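Local coordinates for bacteriocin immunity protein (Pseudomonas aeruginosa, PDB 6W0V) that binds the nuclease domain of pyocin S8 as its cognate immunity protein, probably protecting the producing cell from this DNase, at residues 66-69 / 70-74. The protein carries 1 engineered substitution. Residues are numbered along the deposited sequence; the frame is centred on the assembly and turned at random.
Sequences KRIK and EWRAA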
ATOM      1  N   LYS B  66      -5.898   6.107 -18.730  1.00 15.53           N
ATOM      2  CA  LYS B  66      -5.104   6.792 -19.773  1.00 16.56           C
ATOM      3  C   LYS B  66      -3.684   6.228 -19.791  1.00 16.07           C
ATOM      4  O   LYS B  66      -3.169   5.899 -20.843  1.00 15.86           O
ATOM      5  CB  LYS B  66      -5.030   8.291 -19.510  1.00 18.00           C
ATOM      6  CG  LYS B  66      -4.325   9.050 -20.621  1.00 19.67           C
ATOM      7  CD  LYS B  66      -4.012  10.480 -20.302  1.00 24.07           C
ATOM      8  CE  LYS B  66      -2.686  10.646 -19.599  1.00 27.59           C
ATOM      9  NZ  LYS B  66      -2.247  12.061 -19.577  1.00 31.11           N
ATOM     10  N   ARG B  67      -3.040   6.137 -18.635  1.00 14.98           N
ATOM     11  CA  ARG B  67      -1.627   5.698 -18.609  1.00 15.88           C
ATOM     12  C   ARG B  67      -1.543   4.284 -19.183  1.00 14.65           C
ATOM     13  O   ARG B  67      -0.590   3.992 -19.928  1.00 16.04           O
ATOM     14  CB  ARG B  67      -1.084   5.818 -17.190  1.00 16.29           C
ATOM     15  CG  ARG B  67      -0.912   7.269 -16.774  1.00 18.32           C
ATOM     16  CD  ARG B  67      -0.140   7.360 -15.486  1.00 20.02           C
ATOM     17  NE  ARG B  67      -0.879   6.937 -14.316  1.00 18.51           N
ATOM     18  CZ  ARG B  67      -1.790   7.665 -13.683  1.00 17.52           C
ATOM     19  NH1 ARG B  67      -2.142   8.854 -14.136  1.00 18.13           N
ATOM     20  NH2 ARG B  67      -2.351   7.215 -12.576  1.00 18.39           N
ATOM     21  N   ILE B  68      -2.530   3.449 -18.887  1.00 14.37           N
ATOM     22  CA  ILE B  68      -2.538   2.044 -19.373  1.00 14.50           C
ATOM     23  C   ILE B  68      -2.780   2.055 -20.870  1.00 13.93           C
ATOM     24  O   ILE B  68      -2.038   1.412 -21.594  1.00 14.51           O
ATOM     25  CB  ILE B  68      -3.597   1.226 -18.633  1.00 14.39           C
ATOM     26  CG1 ILE B  68      -3.150   1.036 -17.186  1.00 14.28           C
ATOM     27  CG2 ILE B  68      -3.849  -0.089 -19.339  1.00 14.35           C
ATOM     28  CD1 ILE B  68      -4.175   0.403 -16.303  1.00 15.64           C
ATOM     29  N   LYS B  69      -3.794   2.792 -21.288  1.00 14.21           N
ATOM     30  CA  LYS B  69      -4.166   2.807 -22.712  1.00 13.74           C
ATOM     31  C   LYS B  69      -3.034   3.414 -23.524  1.00 13.66           C
ATOM     32  O   LYS B  69      -2.729   2.882 -24.583  1.00 14.59           O
ATOM     33  CB  LYS B  69      -5.437   3.616 -22.870  1.00 14.85           C
ATOM     34  CG  LYS B  69      -6.675   2.882 -22.417  1.00 16.28           C
ATOM     35  CD  LYS B  69      -7.866   3.773 -22.382  1.00 16.40           C
ATOM     36  CE  LYS B  69      -8.187   4.378 -23.728  1.00 17.52           C
ATOM     37  NZ  LYS B  69      -9.360   5.253 -23.568  1.00 20.02           N
ATOM     38  N   GLU B  70      -2.467   4.512 -23.052  1.00 14.69           N
ATOM     39  CA  GLU B  70      -1.442   5.217 -23.848  1.00 16.22           C
ATOM     40  C   GLU B  70      -0.250   4.298 -23.999  1.00 14.89           C
ATOM     41  O   GLU B  70       0.311   4.191 -25.086  1.00 17.75           O
ATOM     42  CB  GLU B  70      -0.998   6.510 -23.200  1.00 17.13           C
ATOM     43  CG  GLU B  70      -2.021   7.586 -23.362  1.00 17.68           C
ATOM     44  CD  GLU B  70      -1.475   8.940 -22.984  1.00 20.23           C
ATOM     45  OE1 GLU B  70      -0.463   8.990 -22.265  1.00 23.98           O
ATOM     46  OE2 GLU B  70      -2.057   9.921 -23.415  1.00 23.11           O
ATOM     47  N   TRP B  71       0.134   3.654 -22.915  1.00 14.73           N
ATOM     48  CA  TRP B  71       1.333   2.816 -22.973  1.00 15.52           C
ATOM     49  C   TRP B  71       1.100   1.663 -23.945  1.00 14.36           C
ATOM     50  O   TRP B  71       1.958   1.387 -24.800  1.00 14.83           O
ATOM     51  CB  TRP B  71       1.686   2.333 -21.576  1.00 16.91           C
ATOM     52  CG  TRP B  71       3.061   1.800 -21.680  1.00 20.52           C
ATOM     53  CD1 TRP B  71       4.220   2.515 -21.727  1.00 22.05           C
ATOM     54  CD2 TRP B  71       3.392   0.454 -22.003  1.00 21.88           C
ATOM     55  NE1 TRP B  71       5.272   1.682 -21.972  1.00 24.02           N
ATOM     56  CE2 TRP B  71       4.792   0.412 -22.147  1.00 22.93           C
ATOM     57  CE3 TRP B  71       2.643  -0.717 -22.130  1.00 22.84           C
ATOM     58  CZ2 TRP B  71       5.464  -0.764 -22.443  1.00 26.16           C
ATOM     59  CZ3 TRP B  71       3.316  -1.884 -22.400  1.00 24.95           C
ATOM     60  CH2 TRP B  71       4.701  -1.901 -22.555  1.00 27.88           C
ATOM     61  N   ARG B  72      -0.049   1.017 -23.837  1.00 13.51           N
ATOM     62  CA  ARG B  72      -0.369  -0.145 -24.690  1.00 13.75           C
ATOM     63  C   ARG B  72      -0.467   0.317 -26.135  1.00 13.46           C
ATOM     64  O   ARG B  72       0.125  -0.336 -26.990  1.00 14.23           O
ATOM     65  CB  ARG B  72      -1.677  -0.763 -24.227  1.00 13.51           C
ATOM     66  CG  ARG B  72      -1.505  -1.410 -22.867  1.00 13.94           C
ATOM     67  CD  ARG B  72      -2.768  -2.052 -22.393  1.00 14.42           C
ATOM     68  NE  ARG B  72      -3.070  -3.157 -23.267  1.00 13.94           N
ATOM     69  CZ  ARG B  72      -2.492  -4.347 -23.243  1.00 13.62           C
ATOM     70  NH1 ARG B  72      -1.590  -4.639 -22.318  1.00 13.32           N
ATOM     71  NH2 ARG B  72      -2.864  -5.263 -24.121  1.00 14.00           N
ATOM     72  N   ALA B  73      -1.166   1.423 -26.358  1.00 13.35           N
ATOM     73  CA  ALA B  73      -1.393   1.923 -27.726  1.00 13.57           C
ATOM     74  C   ALA B  73      -0.050   2.285 -28.356  1.00 13.76           C
ATOM     75  O   ALA B  73       0.068   2.133 -29.565  1.00 15.37           O
ATOM     76  CB  ALA B  73      -2.345   3.075 -27.705  1.00 14.55           C
ATOM     77  N   ALA B  74       0.918   2.767 -27.578  1.00 14.74           N
ATOM     78  CA  ALA B  74       2.225   3.228 -28.099  1.00 16.07           C
ATOM     79  C   ALA B  74       3.185   2.044 -28.240  1.00 15.49           C
ATOM     80  O   ALA B  74       4.228   2.201 -28.878  1.00 18.20           O
ATOM     81  CB  ALA B  74       2.804   4.283 -27.197  1.00 17.75           C
TER
HETATM   82  O   HOH W   1      -1.426  12.182 -22.165  1.00 29.62           O
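Lys-66 and Glu-70 meet one turn apart on helix 61-74, the last helix of this small all-helical colicin/pyocin immunity protein fold, in an i to i+4 contact on the exposed side of the helix. The α-helical frame is established by four consecutive backbone bonds, from the N of Glu-70, Trp-71, Arg-72 and Ala-73 to the O of Lys-66, Arg-67, Ile-68 and Lys-69. The first is short and nearly linear, Glu-70 N to Lys-66 O 2.7 Å with 164° at the hydrogen.

With CG anti to the backbone N (chi1 -175°), Lys-66 runs obliquely over the carboxylate, its CG 3.7 Å from Glu-70 OE2. The charged ends stop short of a salt bridge: Lys-66 NZ and Glu-70 OE2 are 4.4 Å apart. A water 2.7 Å from both Lys-66 NZ and Glu-70 OE2 spans that gap, accepting from the amine and donating to the carboxylate, a bridge that probably adds to the direct attraction of the two charges. Lys-69, partly exposed, pairs through NZ with Glu-9 OE2 in a salt bridge.

The buried face carries a different i to i+4 pair. Ile-68 and Arg-72 run alongside each other and point the same way, while Ile-68 also packs on Ile-37 and Ala-41 of helix 27-41. The guanidinium group of Arg-72 bonds through NH2 to Pro-78 O and through NH1 to Gln-42 OE1 and Ala-41 O, tying this helix to the end of helix 27-41 and to the C-terminal tail. Between the two side chains the contact is aliphatic, Ile-68 CG2 lying 3.8 Å from Arg-72 CD, while Arg-72 CG rests 3.1 Å from Ile-68 O.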